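Local coordinates for uncharacterized protein (Leishmania major, PDB 2B4W) that is of unknown function but belongs to the DUF1861 family, grouped with the beta-fructosidases, and probably folds as a beta-propeller like them, at residues 30-35 / 46-51; 50-55 / 254-259; 80-85 / 96-101; 261-266 / 283-288. All coordinates share one frame; numbering follows the deposited sequence.

How the contacts relate
The four contacts cluster in neighbouring parts of a mainly beta, propeller-like chain. Contact 1 pairs strands 29-31 and 42-50; contact 2 starts where it ends, sharing Glu-50 and Lys-51, and reaches some 200 residues ahead to the loop at 254-259. Contact 3, in the four-stranded sheet that follows, lies between those two ends in sequence, and contact 4 comes last, in the same mixed sheet as contact 1. Centres of contacts 1 and 3 are about 10 Å apart, those of 1 and 4 about 11 Å, those of 2 and 3 about 18 Å. Asp-83 ties contact 3 to Arg-48 and Asn-32, while Glu-288 ties contact 4 to Cys-33, so early and late parts of the chain are joined.

Contact 1: 30-35 / 46-51; sequences VYNCSV and YGRVEK
Tyr-31 and Arg-48 form the antiparallel hydrogen-bonded pair at the centre of this contact: Tyr-31 N reaches Arg-48 O at 2.9 Å and Arg-48 N returns to Tyr-31 O at 3.1 Å. After Tyr-31 the chain leaves the strand, yet Ser-34 N still binds Tyr-46 O (2.8 Å), and Ser-34 OG accepts from Tyr-46 N at 3.1 Å. That hydroxyl also donates to Val-35 O.

Packing is carried by the same pair. With CG between its backbone N and carbonyl carbon (chi1 63°), the Tyr-31 ring lies under the extended Arg-48 chain, which crosses it at a slant, CD over one face toward the rim, 3.8 Å from the centroid, as a CH-pi contact. Ring and guanidinium planes are only 21° apart. On the other side of the sheet Val-30 CG2 meets Val-49 CG2 at 4.3 Å.

The polar ends complete the contact. Tyr-31 OH donates to Glu-50 OE1 at 2.6 Å, approaching from above the carboxylate plane, and Arg-48 NH1 is bridged to Asp-83. Since Glu-50 OE1 also takes Lys-256, a buried acid is shared between a phenol and an ammonium group, which probably favours its ionised form.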
loop_
_atom_site.group_PDB
_atom_site.type_symbol
_atom_site.label_atom_id
_atom_site.label_comp_id
_atom_site.label_asym_id
_atom_site.label_seq_id
_atom_site.Cartn_x
_atom_site.Cartn_y
_atom_site.Cartn_z
ATOM N N VAL A 30 -15.454 -0.157 -1.539
ATOM C CA VAL A 30 -14.231 0.603 -1.749
ATOM C C VAL A 30 -13.189 0.050 -0.785
ATOM O O VAL A 30 -13.487 0.005 0.406
ATOM C CB VAL A 30 -14.398 2.104 -1.494
ATOM C CG1 VAL A 30 -13.042 2.776 -1.726
ATOM C CG2 VAL A 30 -15.473 2.703 -2.382
ATOM N N TYR A 31 -12.044 -0.381 -1.275
ATOM C CA TYR A 31 -11.084 -1.070 -0.419
ATOM C C TYR A 31 -9.708 -0.988 -1.081
ATOM O O TYR A 31 -9.647 -0.322 -2.101
ATOM C CB TYR A 31 -11.510 -2.495 -0.143
ATOM C CG TYR A 31 -11.618 -3.458 -1.284
ATOM C CD1 TYR A 31 -12.698 -3.466 -2.165
ATOM C CD2 TYR A 31 -10.621 -4.394 -1.477
ATOM C CE1 TYR A 31 -12.726 -4.391 -3.190
ATOM C CE2 TYR A 31 -10.641 -5.316 -2.493
ATOM C CZ TYR A 31 -11.717 -5.305 -3.358
ATOM O OH TYR A 31 -11.738 -6.228 -4.381
ATOM N N ASN A 32 -8.738 -1.614 -0.454
ATOM C CA ASN A 32 -7.332 -1.594 -0.800
ATOM C C ASN A 32 -6.935 -0.268 -1.453
ATOM O O ASN A 32 -6.511 -0.178 -2.601
ATOM C CB ASN A 32 -7.015 -2.776 -1.705
ATOM C CG ASN A 32 -7.220 -4.101 -0.996
ATOM O OD1 ASN A 32 -7.493 -4.173 0.202
ATOM N ND2 ASN A 32 -7.070 -5.176 -1.758
ATOM N N CYS A 33 -7.090 0.788 -0.667
ATOM C CA CYS A 33 -6.827 2.146 -1.152
ATOM C C CYS A 33 -5.335 2.392 -1.280
ATOM O O CYS A 33 -4.515 1.621 -0.771
ATOM C CB CYS A 33 -7.451 3.126 -0.170
ATOM S SG CYS A 33 -9.274 3.097 -0.187
ATOM N N SER A 34 -4.981 3.499 -1.938
ATOM C CA SER A 34 -3.615 3.987 -1.809
ATOM C C SER A 34 -3.406 4.551 -0.408
ATOM O O SER A 34 -4.361 4.721 0.365
ATOM C CB SER A 34 -3.287 5.091 -2.804
ATOM O OG SER A 34 -4.136 6.191 -2.655
ATOM N N VAL A 35 -2.168 4.905 -0.077
ATOM C CA VAL A 35 -2.047 5.703 1.166
ATOM C C VAL A 35 -2.695 7.037 0.927
ATOM O O VAL A 35 -2.702 7.547 -0.210
ATOM C CB VAL A 35 -0.571 5.867 1.560
ATOM C CG1 VAL A 35 0.145 6.659 0.490
ATOM C CG2 VAL A 35 -0.469 6.565 2.895
ATOM N N TYR A 46 -6.869 7.374 -3.406
ATOM C CA TYR A 46 -7.377 6.518 -4.476
ATOM C C TYR A 46 -7.962 5.251 -3.859
ATOM O O TYR A 46 -7.369 4.680 -2.942
ATOM C CB TYR A 46 -6.301 6.092 -5.471
ATOM C CG TYR A 46 -5.707 7.223 -6.262
ATOM C CD1 TYR A 46 -6.341 7.764 -7.374
ATOM C CD2 TYR A 46 -4.478 7.735 -5.870
ATOM C CE1 TYR A 46 -5.773 8.810 -8.092
ATOM C CE2 TYR A 46 -3.915 8.769 -6.574
ATOM C CZ TYR A 46 -4.557 9.300 -7.676
ATOM O OH TYR A 46 -3.924 10.327 -8.317
ATOM N N GLY A 47 -9.096 4.804 -4.364
ATOM C CA GLY A 47 -9.703 3.572 -3.898
ATOM C C GLY A 47 -10.010 2.614 -5.042
ATOM O O GLY A 47 -10.254 2.988 -6.190
ATOM N N ARG A 48 -9.987 1.349 -4.658
ATOM C CA ARG A 48 -10.405 0.265 -5.545
ATOM C C ARG A 48 -11.897 0.080 -5.332
ATOM O O ARG A 48 -12.332 -0.135 -4.186
ATOM C CB ARG A 48 -9.601 -0.986 -5.283
ATOM C CG ARG A 48 -10.073 -2.303 -5.821
ATOM C CD ARG A 48 -9.340 -3.503 -5.196
ATOM N NE ARG A 48 -9.664 -4.704 -5.915
ATOM C CZ ARG A 48 -9.120 -5.874 -6.041
ATOM N NH1 ARG A 48 -8.026 -6.274 -5.433
ATOM N NH2 ARG A 48 -9.729 -6.753 -6.851
ATOM N N VAL A 49 -12.656 0.281 -6.370
ATOM C CA VAL A 49 -14.098 0.265 -6.433
ATOM C C VAL A 49 -14.612 -0.948 -7.222
ATOM O O VAL A 49 -14.372 -1.164 -8.401
ATOM C CB VAL A 49 -14.626 1.568 -7.050
ATOM C CG1 VAL A 49 -16.128 1.679 -6.848
ATOM C CG2 VAL A 49 -13.889 2.730 -6.393
ATOM N N GLU A 50 -15.364 -1.773 -6.497
ATOM C CA GLU A 50 -15.867 -3.027 -7.027
ATOM C C GLU A 50 -17.101 -3.444 -6.234
ATOM O O GLU A 50 -17.208 -3.236 -5.025
ATOM C CB GLU A 50 -14.738 -4.035 -7.005
ATOM C CG GLU A 50 -15.076 -5.466 -7.418
ATOM C CD GLU A 50 -13.841 -6.342 -7.288
ATOM O OE1 GLU A 50 -13.544 -6.803 -6.179
ATOM O OE2 GLU A 50 -13.144 -6.568 -8.293
ATOM N N LYS A 51 -18.027 -4.021 -6.981
ATOM C CA LYS A 51 -19.228 -4.697 -6.523
ATOM C C LYS A 51 -18.875 -5.854 -5.612
ATOM O O LYS A 51 -17.985 -6.665 -5.877
ATOM C CB LYS A 51 -20.024 -5.188 -7.742
ATOM C CG LYS A 51 -21.193 -4.277 -8.080
ATOM C CD LYS A 51 -22.218 -4.878 -9.018
ATOM C CE LYS A 51 -22.754 -6.250 -8.704
ATOM N NZ LYS A 51 -24.226 -6.402 -8.560
#

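Contact 2: 50-55 / 254-259; sequences EKRDIW and EPKVPL
The chain from Lys-51 to Ile-54 makes a type I beta turn, bringing carbonyls of Lys-51, Arg-52 and Ile-54 round the ammonium group of Lys-256, while the two backbones come nearest at Arg-52 and Lys-256, CA to CA 6.0 Å.

Lys-256 runs extended as far as CE and bends at its last torsion (chi4 71°), which points NZ at the carbonyls of the turn. There NZ donates to Lys-51 O at 2.9 Å and forms a salt bridge with Glu-50 OE1 at 3.0 Å, coming from above the carboxylate plane; Glu-50 OE1 also accepts from Tyr-31 OH, and the bonds to Arg-52 O and Ile-54 O are weak. Lys-256 thus joins the loop after strand 42-50 to that before strand 264-271, both strands of one mixed sheet. Its methylenes run over one face of Trp-55, in the opposite sense to that side chain, CD standing 3.7 Å from the centroid of the six-membered ring in a CH-pi contact. Val-257 CG1 meets the edge of the indole, 3.6 Å from Trp-55 CZ2. Arg-52 also slides past Lys-256 the opposite way, CG to CG 4.1 Å, with Glu-254 O over its guanidinium face and its NE bridged to Asp-29.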
loop_
_atom_site.group_PDB
_atom_site.type_symbol
_atom_site.label_atom_id
_atom_site.label_comp_id
_atom_site.label_asym_id
_atom_site.label_seq_id
_atom_site.Cartn_x
_atom_site.Cartn_y
_atom_site.Cartn_z
ATOM N N GLU A 50 -15.364 -1.773 -6.497
ATOM C CA GLU A 50 -15.867 -3.027 -7.027
ATOM C C GLU A 50 -17.101 -3.444 -6.234
ATOM O O GLU A 50 -17.208 -3.236 -5.025
ATOM C CB GLU A 50 -14.738 -4.035 -7.005
ATOM C CG GLU A 50 -15.076 -5.466 -7.418
ATOM C CD GLU A 50 -13.841 -6.342 -7.288
ATOM O OE1 GLU A 50 -13.544 -6.803 -6.179
ATOM O OE2 GLU A 50 -13.144 -6.568 -8.293
ATOM N N LYS A 51 -18.027 -4.021 -6.981
ATOM C CA LYS A 51 -19.228 -4.697 -6.523
ATOM C C LYS A 51 -18.875 -5.854 -5.612
ATOM O O LYS A 51 -17.985 -6.665 -5.877
ATOM C CB LYS A 51 -20.024 -5.188 -7.742
ATOM C CG LYS A 51 -21.193 -4.277 -8.080
ATOM C CD LYS A 51 -22.218 -4.878 -9.018
ATOM C CE LYS A 51 -22.754 -6.250 -8.704
ATOM N NZ LYS A 51 -24.226 -6.402 -8.560
ATOM N N ARG A 52 -19.564 -5.946 -4.472
ATOM C CA ARG A 52 -19.163 -6.984 -3.554
ATOM C C ARG A 52 -19.394 -8.397 -4.096
ATOM O O ARG A 52 -18.632 -9.319 -3.775
ATOM C CB ARG A 52 -19.881 -6.887 -2.196
ATOM C CG ARG A 52 -19.081 -7.800 -1.267
ATOM C CD ARG A 52 -19.508 -7.760 0.166
ATOM N NE ARG A 52 -19.417 -6.442 0.773
ATOM C CZ ARG A 52 -19.995 -6.120 1.921
ATOM N NH1 ARG A 52 -20.705 -7.023 2.586
ATOM N NH2 ARG A 52 -19.847 -4.887 2.379
ATOM N N ASP A 53 -20.438 -8.565 -4.908
ATOM C CA ASP A 53 -20.708 -9.934 -5.360
ATOM C C ASP A 53 -20.043 -10.308 -6.668
ATOM O O ASP A 53 -20.526 -11.209 -7.354
ATOM C CB ASP A 53 -22.222 -10.136 -5.508
ATOM C CG ASP A 53 -22.822 -9.067 -6.399
ATOM O OD1 ASP A 53 -22.015 -8.368 -7.045
ATOM O OD2 ASP A 53 -24.059 -8.938 -6.447
ATOM N N ILE A 54 -18.945 -9.670 -7.051
ATOM C CA ILE A 54 -18.221 -10.131 -8.234
ATOM C C ILE A 54 -16.723 -9.891 -8.087
ATOM O O ILE A 54 -16.304 -8.983 -7.367
ATOM C CB ILE A 54 -18.783 -9.446 -9.490
ATOM C CG1 ILE A 54 -17.797 -9.177 -10.620
ATOM C CG2 ILE A 54 -19.468 -8.146 -9.088
ATOM C CD1 ILE A 54 -18.300 -9.447 -12.017
ATOM N N TRP A 55 -15.931 -10.704 -8.774
ATOM C CA TRP A 55 -14.481 -10.682 -8.731
ATOM C C TRP A 55 -13.849 -10.184 -10.017
ATOM O O TRP A 55 -14.396 -10.214 -11.119
ATOM C CB TRP A 55 -14.004 -12.111 -8.367
ATOM C CG TRP A 55 -14.466 -12.407 -6.960
ATOM C CD1 TRP A 55 -15.733 -12.689 -6.538
ATOM C CD2 TRP A 55 -13.642 -12.436 -5.789
ATOM N NE1 TRP A 55 -15.750 -12.893 -5.177
ATOM C CE2 TRP A 55 -14.473 -12.744 -4.697
ATOM C CE3 TRP A 55 -12.279 -12.229 -5.574
ATOM C CZ2 TRP A 55 -13.985 -12.855 -3.393
ATOM C CZ3 TRP A 55 -11.803 -12.341 -4.284
ATOM C CH2 TRP A 55 -12.648 -12.650 -3.207
ATOM N N GLU A 254 -18.409 -7.089 7.260
ATOM C CA GLU A 254 -18.409 -8.316 6.462
ATOM C C GLU A 254 -17.351 -8.362 5.380
ATOM O O GLU A 254 -17.219 -7.483 4.515
ATOM C CB GLU A 254 -19.799 -8.486 5.819
ATOM C CG GLU A 254 -20.909 -8.387 6.857
ATOM C CD GLU A 254 -20.832 -9.520 7.867
ATOM O OE1 GLU A 254 -20.856 -10.680 7.405
ATOM O OE2 GLU A 254 -20.749 -9.254 9.087
ATOM N N PRO A 255 -16.540 -9.415 5.345
ATOM C CA PRO A 255 -15.560 -9.467 4.249
ATOM C C PRO A 255 -16.270 -9.685 2.912
ATOM O O PRO A 255 -17.492 -9.833 2.838
ATOM C CB PRO A 255 -14.676 -10.658 4.607
ATOM C CG PRO A 255 -15.506 -11.497 5.522
ATOM C CD PRO A 255 -16.447 -10.574 6.230
ATOM N N LYS A 256 -15.466 -9.690 1.855
ATOM C CA LYS A 256 -16.007 -9.952 0.529
ATOM C C LYS A 256 -16.609 -11.364 0.564
ATOM O O LYS A 256 -17.724 -11.610 0.126
ATOM C CB LYS A 256 -14.952 -9.863 -0.569
ATOM C CG LYS A 256 -15.532 -9.738 -1.972
ATOM C CD LYS A 256 -14.453 -9.436 -2.990
ATOM C CE LYS A 256 -15.025 -9.151 -4.370
ATOM N NZ LYS A 256 -15.725 -7.859 -4.480
ATOM N N VAL A 257 -15.809 -12.266 1.110
ATOM C CA VAL A 257 -16.200 -13.644 1.358
ATOM C C VAL A 257 -15.654 -14.089 2.708
ATOM O O VAL A 257 -14.644 -13.563 3.169
ATOM C CB VAL A 257 -15.689 -14.584 0.260
ATOM C CG1 VAL A 257 -16.365 -14.220 -1.055
ATOM C CG2 VAL A 257 -14.178 -14.508 0.167
ATOM N N PRO A 258 -16.361 -15.039 3.300
ATOM C CA PRO A 258 -16.031 -15.580 4.617
ATOM C C PRO A 258 -14.559 -15.955 4.742
ATOM O O PRO A 258 -13.924 -15.866 5.792
ATOM C CB PRO A 258 -16.884 -16.847 4.708
ATOM C CG PRO A 258 -17.581 -17.003 3.404
ATOM C CD PRO A 258 -17.575 -15.659 2.735
ATOM N N LEU A 259 -13.994 -16.406 3.636
ATOM C CA LEU A 259 -12.606 -16.836 3.602
ATOM C C LEU A 259 -11.629 -15.733 3.990
ATOM O O LEU A 259 -10.479 -15.994 4.364
ATOM C CB LEU A 259 -12.336 -17.324 2.182
ATOM C CG LEU A 259 -10.991 -17.905 1.823
ATOM C CD1 LEU A 259 -11.187 -18.941 0.714
ATOM C CD2 LEU A 259 -9.985 -16.858 1.368
#

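Contact 3: 80-85 / 96-101; sequences ELEDPY and GGTRVR
Glu-82 and Thr-98 make the straightest bonds here, an antiparallel hydrogen-bonded pair in which Glu-82 N meets Thr-98 O and Thr-98 N meets Glu-82 O, both at 2.9 Å; the second has an N-H...O angle of 170°. Further along, Tyr-85 N to Gly-96 O is 3.0 Å and noticeably bent, whereas Gly-96 N to Tyr-85 O is 2.9 Å. Between the two pairs, where the chain turns a corner at Asp-83 (phi 43°), the register slips by one residue, a beta bulge.

Water extends the polar network. One molecule links Glu-80 O to Val-100 N; a second lies within hydrogen-bonding distance of Thr-98 OG1, Asp-83 OD2 and Glu-82 OE1, though it cannot donate to every acceptor round it at once. The other oxygen, Asp-83 OD1, is salt-bridged to Arg-48.

Packing follows from the glycines. With chi1 at 56°, the Tyr-85 ring folds back over the Gly-96 backbone, and Gly-96 CA lies 4.0 Å from the ring centroid, over the face, as a CH-pi contact. Having no side chain, Gly-96 lets the ring come down on the peptide, while Gly-97 gives room to Leu-81 CD1, 3.9 Å from Gly-97 CA. Leu-81 CD2 rests against Arg-99 CB at 3.7 Å, and Val-100 CG2 touches Glu-82 CD.

Strands 84-89 and 92-100 form the hairpin that starts a four-stranded antiparallel sheet. Strand 110-116 flanks 92-100 next, its Tyr-113 and Tyr-115 packing on Leu-81 and Arg-99; Pro-84 leans on Tyr-46 and Arg-48 of strand 42-50, and Arg-136 makes a cation-pi contact with Tyr-85.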
loop_
_atom_site.group_PDB
_atom_site.type_symbol
_atom_site.label_atom_id
_atom_site.label_comp_id
_atom_site.label_asym_id
_atom_site.label_seq_id
_atom_site.Cartn_x
_atom_site.Cartn_y
_atom_site.Cartn_z
ATOM N N GLU A 80 -8.674 1.788 -15.085
ATOM C CA GLU A 80 -9.038 0.384 -15.158
ATOM C C GLU A 80 -7.980 -0.464 -14.466
ATOM O O GLU A 80 -7.196 -1.133 -15.132
ATOM C CB GLU A 80 -9.168 -0.150 -16.592
ATOM C CG GLU A 80 -10.077 0.712 -17.435
ATOM C CD GLU A 80 -11.508 0.707 -16.942
ATOM O OE1 GLU A 80 -12.017 -0.390 -16.639
ATOM O OE2 GLU A 80 -12.107 1.802 -16.849
ATOM N N LEU A 81 -7.975 -0.386 -13.143
ATOM C CA LEU A 81 -7.021 -1.106 -12.334
ATOM C C LEU A 81 -7.643 -1.516 -11.003
ATOM O O LEU A 81 -8.694 -0.993 -10.658
ATOM C CB LEU A 81 -5.776 -0.234 -12.059
ATOM C CG LEU A 81 -5.083 0.462 -13.215
ATOM C CD1 LEU A 81 -4.336 1.712 -12.765
ATOM C CD2 LEU A 81 -4.129 -0.490 -13.933
ATOM N N GLU A 82 -6.945 -2.399 -10.303
ATOM C CA GLU A 82 -7.107 -2.805 -8.931
ATOM C C GLU A 82 -5.980 -2.262 -8.040
ATOM O O GLU A 82 -4.911 -1.921 -8.542
ATOM C CB GLU A 82 -7.105 -4.341 -8.783
ATOM C CG GLU A 82 -7.952 -5.056 -9.825
ATOM C CD GLU A 82 -7.978 -6.559 -9.640
ATOM O OE1 GLU A 82 -7.009 -7.130 -9.090
ATOM O OE2 GLU A 82 -8.991 -7.157 -10.055
ATOM N N ASP A 83 -6.212 -2.230 -6.735
ATOM C CA ASP A 83 -5.208 -1.943 -5.716
ATOM C C ASP A 83 -4.275 -0.789 -6.069
ATOM O O ASP A 83 -3.094 -1.033 -6.344
ATOM C CB ASP A 83 -4.334 -3.166 -5.474
ATOM C CG ASP A 83 -5.166 -4.380 -5.102
ATOM O OD1 ASP A 83 -6.345 -4.158 -4.768
ATOM O OD2 ASP A 83 -4.627 -5.501 -5.160
ATOM N N PRO A 84 -4.796 0.427 -6.066
ATOM C CA PRO A 84 -3.951 1.571 -6.448
ATOM C C PRO A 84 -2.889 1.875 -5.382
ATOM O O PRO A 84 -3.000 1.477 -4.226
ATOM C CB PRO A 84 -4.945 2.705 -6.577
ATOM C CG PRO A 84 -6.118 2.304 -5.760
ATOM C CD PRO A 84 -6.166 0.815 -5.682
ATOM N N TYR A 85 -1.819 2.555 -5.769
ATOM C CA TYR A 85 -0.665 2.830 -4.919
ATOM C C TYR A 85 0.153 4.000 -5.464
ATOM O O TYR A 85 0.237 4.223 -6.666
ATOM C CB TYR A 85 0.270 1.651 -4.720
ATOM C CG TYR A 85 0.871 0.978 -5.916
ATOM C CD1 TYR A 85 0.113 0.008 -6.577
ATOM C CD2 TYR A 85 2.142 1.270 -6.395
ATOM C CE1 TYR A 85 0.636 -0.638 -7.684
ATOM C CE2 TYR A 85 2.657 0.624 -7.503
ATOM C CZ TYR A 85 1.894 -0.332 -8.141
ATOM O OH TYR A 85 2.353 -1.007 -9.247
ATOM N N GLY A 96 0.380 3.828 -9.577
ATOM C CA GLY A 96 0.296 2.506 -10.155
ATOM C C GLY A 96 -0.910 1.742 -9.681
ATOM O O GLY A 96 -1.654 2.016 -8.737
ATOM N N GLY A 97 -1.133 0.659 -10.400
ATOM C CA GLY A 97 -2.257 -0.207 -10.110
ATOM C C GLY A 97 -2.064 -1.501 -10.900
ATOM O O GLY A 97 -1.183 -1.504 -11.764
ATOM N N THR A 98 -2.880 -2.479 -10.538
ATOM C CA THR A 98 -2.888 -3.761 -11.230
ATOM C C THR A 98 -3.821 -3.713 -12.435
ATOM O O THR A 98 -5.006 -3.413 -12.240
ATOM C CB THR A 98 -3.364 -4.945 -10.370
ATOM O OG1 THR A 98 -2.539 -5.052 -9.211
ATOM C CG2 THR A 98 -3.227 -6.238 -11.185
ATOM N N ARG A 99 -3.249 -4.006 -13.583
ATOM C CA ARG A 99 -3.986 -4.099 -14.843
ATOM C C ARG A 99 -4.242 -5.575 -15.181
ATOM O O ARG A 99 -3.344 -6.414 -15.215
ATOM C CB ARG A 99 -3.246 -3.392 -15.977
ATOM C CG ARG A 99 -3.996 -3.388 -17.308
ATOM C CD ARG A 99 -4.813 -2.113 -17.421
ATOM N NE ARG A 99 -5.101 -1.732 -18.794
ATOM C CZ ARG A 99 -5.411 -0.504 -19.198
ATOM N NH1 ARG A 99 -5.485 0.512 -18.343
ATOM N NH2 ARG A 99 -5.654 -0.290 -20.487
ATOM N N VAL A 100 -5.505 -5.913 -15.416
ATOM C CA VAL A 100 -5.963 -7.279 -15.607
ATOM C C VAL A 100 -6.503 -7.509 -17.020
ATOM O O VAL A 100 -7.480 -6.850 -17.373
ATOM C CB VAL A 100 -7.081 -7.607 -14.591
ATOM C CG1 VAL A 100 -7.711 -8.963 -14.886
ATOM C CG2 VAL A 100 -6.527 -7.527 -13.174
ATOM N N ARG A 101 -5.888 -8.410 -17.764
ATOM C CA ARG A 101 -6.265 -8.813 -19.111
ATOM C C ARG A 101 -7.223 -10.004 -19.089
ATOM O O ARG A 101 -6.749 -11.129 -18.898
ATOM C CB ARG A 101 -5.033 -9.191 -19.933
HETATM O O HOH W 1 -7.806 -3.821 -15.353
HETATM O O HOH W 2 -4.344 -6.680 -7.637
#

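Contact 4: 261-266 / 283-288; sequences ADCVFA and VGDSHE
Asp-285 brings the one flat group that reaches across: its carboxylate OD1 lies 4.2 Å from Cys-263 SG, a loose touch. Cys-263 extends its sulfur there because SG stands opposite its own backbone N (chi1 176°). The other flat groups have partners elsewhere in the fold or next door in sequence. The imidazole of His-287 has Ser-286 OG at its edge, in the ring plane, where ND1 donates to it at 2.8 Å. Phe-265 turns its ring toward His-208, the planes at about 40°, and touches Asn-32.

The backbone does the joining. Gly-284 N donates to Cys-263 O at 3.0 Å, fairly straight, and next to it Val-264 and Val-283 form an antiparallel non-hydrogen-bonded pair, with Val-264 CG1 and Val-283 CG2 4.2 Å apart. Strands 264-271 and 277-283 are thereby paired at their ends. Val-283 O takes two donors, Ser-286 N at 2.9 Å and His-287 N at 3.0 Å, so Ser-286 and His-287 both face Val-283 in a classic beta bulge. Gly-284 and Asp-285, each with phi of 57°, carry the tight connection into strand 287-293.

One backbone bond and a valine pair span the segments, whereas the bend at 284-287 is held by its own bonds, Val-283 N to His-287 O (2.7 Å) among them, and by the 254-259 loop, where Lys-256 N meets Gly-284 O. Ser-286 OG accepts from His-287 ND1, so its own proton can go to the backbone oxygen of Glu-254, joining the bend to that loop.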
loop_
_atom_site.group_PDB
_atom_site.type_symbol
_atom_site.label_atom_id
_atom_site.label_comp_id
_atom_site.label_asym_id
_atom_site.label_seq_id
_atom_site.Cartn_x
_atom_site.Cartn_y
_atom_site.Cartn_z
ATOM N N ALA A 261 -12.117 -13.416 6.312
ATOM C CA ALA A 261 -12.564 -12.904 7.597
ATOM C C ALA A 261 -11.397 -12.550 8.512
ATOM O O ALA A 261 -11.570 -11.898 9.541
ATOM C CB ALA A 261 -13.492 -13.906 8.281
ATOM N N ASP A 262 -10.200 -12.971 8.126
ATOM C CA ASP A 262 -9.006 -12.586 8.852
ATOM C C ASP A 262 -7.962 -11.936 7.945
ATOM O O ASP A 262 -6.771 -12.180 8.152
ATOM C CB ASP A 262 -8.400 -13.811 9.552
ATOM C CG ASP A 262 -7.558 -13.381 10.744
ATOM O OD1 ASP A 262 -7.497 -12.160 11.033
ATOM O OD2 ASP A 262 -6.951 -14.272 11.371
ATOM N N CYS A 263 -8.431 -11.150 6.990
ATOM C CA CYS A 263 -7.644 -10.449 5.997
ATOM C C CYS A 263 -7.627 -8.926 6.104
ATOM O O CYS A 263 -8.692 -8.324 6.053
ATOM C CB CYS A 263 -8.184 -10.785 4.594
ATOM S SG CYS A 263 -7.384 -9.892 3.227
ATOM N N VAL A 264 -6.460 -8.281 6.218
ATOM C CA VAL A 264 -6.324 -6.846 6.013
ATOM C C VAL A 264 -5.121 -6.573 5.099
ATOM O O VAL A 264 -4.085 -7.198 5.236
ATOM C CB VAL A 264 -6.116 -5.995 7.273
ATOM C CG1 VAL A 264 -7.419 -5.824 8.043
ATOM C CG2 VAL A 264 -5.013 -6.619 8.109
ATOM N N PHE A 265 -5.282 -5.638 4.177
ATOM C CA PHE A 265 -4.242 -5.429 3.162
ATOM C C PHE A 265 -3.816 -3.973 3.191
ATOM O O PHE A 265 -4.625 -3.131 2.780
ATOM C CB PHE A 265 -4.888 -5.844 1.846
ATOM C CG PHE A 265 -4.065 -5.675 0.591
ATOM C CD1 PHE A 265 -4.041 -4.450 -0.064
ATOM C CD2 PHE A 265 -3.338 -6.734 0.075
ATOM C CE1 PHE A 265 -3.296 -4.297 -1.212
ATOM C CE2 PHE A 265 -2.586 -6.578 -1.083
ATOM C CZ PHE A 265 -2.561 -5.359 -1.734
ATOM N N ALA A 266 -2.618 -3.751 3.690
ATOM C CA ALA A 266 -2.062 -2.453 4.021
ATOM C C ALA A 266 -2.138 -1.441 2.893
ATOM O O ALA A 266 -1.868 -1.730 1.723
ATOM C CB ALA A 266 -0.594 -2.606 4.456
ATOM N N VAL A 283 -9.783 -3.735 4.328
ATOM C CA VAL A 283 -10.360 -4.603 5.342
ATOM C C VAL A 283 -11.289 -5.642 4.712
ATOM O O VAL A 283 -12.269 -5.267 4.063
ATOM C CB VAL A 283 -11.118 -3.737 6.365
ATOM C CG1 VAL A 283 -11.835 -4.627 7.364
ATOM C CG2 VAL A 283 -10.171 -2.765 7.065
ATOM N N GLY A 284 -11.012 -6.933 4.871
ATOM C CA GLY A 284 -11.884 -7.983 4.344
ATOM C C GLY A 284 -12.155 -7.950 2.863
ATOM O O GLY A 284 -13.112 -8.596 2.409
ATOM N N ASP A 285 -11.364 -7.233 2.075
ATOM C CA ASP A 285 -11.543 -6.987 0.656
ATOM C C ASP A 285 -12.903 -6.342 0.387
ATOM O O ASP A 285 -13.465 -6.478 -0.703
ATOM C CB ASP A 285 -11.390 -8.234 -0.220
ATOM C CG ASP A 285 -9.955 -8.465 -0.658
ATOM O OD1 ASP A 285 -9.012 -7.907 -0.053
ATOM O OD2 ASP A 285 -9.727 -9.223 -1.621
ATOM N N SER A 286 -13.419 -5.628 1.380
ATOM C CA SER A 286 -14.688 -4.922 1.225
ATOM C C SER A 286 -14.763 -3.502 1.756
ATOM O O SER A 286 -15.631 -2.723 1.308
ATOM C CB SER A 286 -15.763 -5.743 1.972
ATOM O OG SER A 286 -15.531 -5.772 3.369
ATOM N N HIS A 287 -13.911 -3.140 2.716
ATOM C CA HIS A 287 -13.923 -1.817 3.333
ATOM C C HIS A 287 -12.494 -1.267 3.424
ATOM O O HIS A 287 -11.531 -1.981 3.155
ATOM C CB HIS A 287 -14.530 -1.832 4.738
ATOM C CG HIS A 287 -15.978 -2.197 4.869
ATOM N ND1 HIS A 287 -16.441 -3.467 4.572
ATOM C CD2 HIS A 287 -17.076 -1.521 5.272
ATOM C CE1 HIS A 287 -17.751 -3.549 4.779
ATOM N NE2 HIS A 287 -18.172 -2.376 5.209
ATOM N N GLU A 288 -12.376 -0.005 3.806
ATOM C CA GLU A 288 -11.095 0.642 4.093
ATOM C C GLU A 288 -11.110 1.083 5.553
ATOM O O GLU A 288 -12.054 1.743 5.968
ATOM C CB GLU A 288 -10.840 1.802 3.132
ATOM C CG GLU A 288 -9.468 2.431 3.114
ATOM C CD GLU A 288 -8.296 1.586 2.694
ATOM O OE1 GLU A 288 -8.481 0.573 1.975
ATOM O OE2 GLU A 288 -7.131 1.932 3.061
#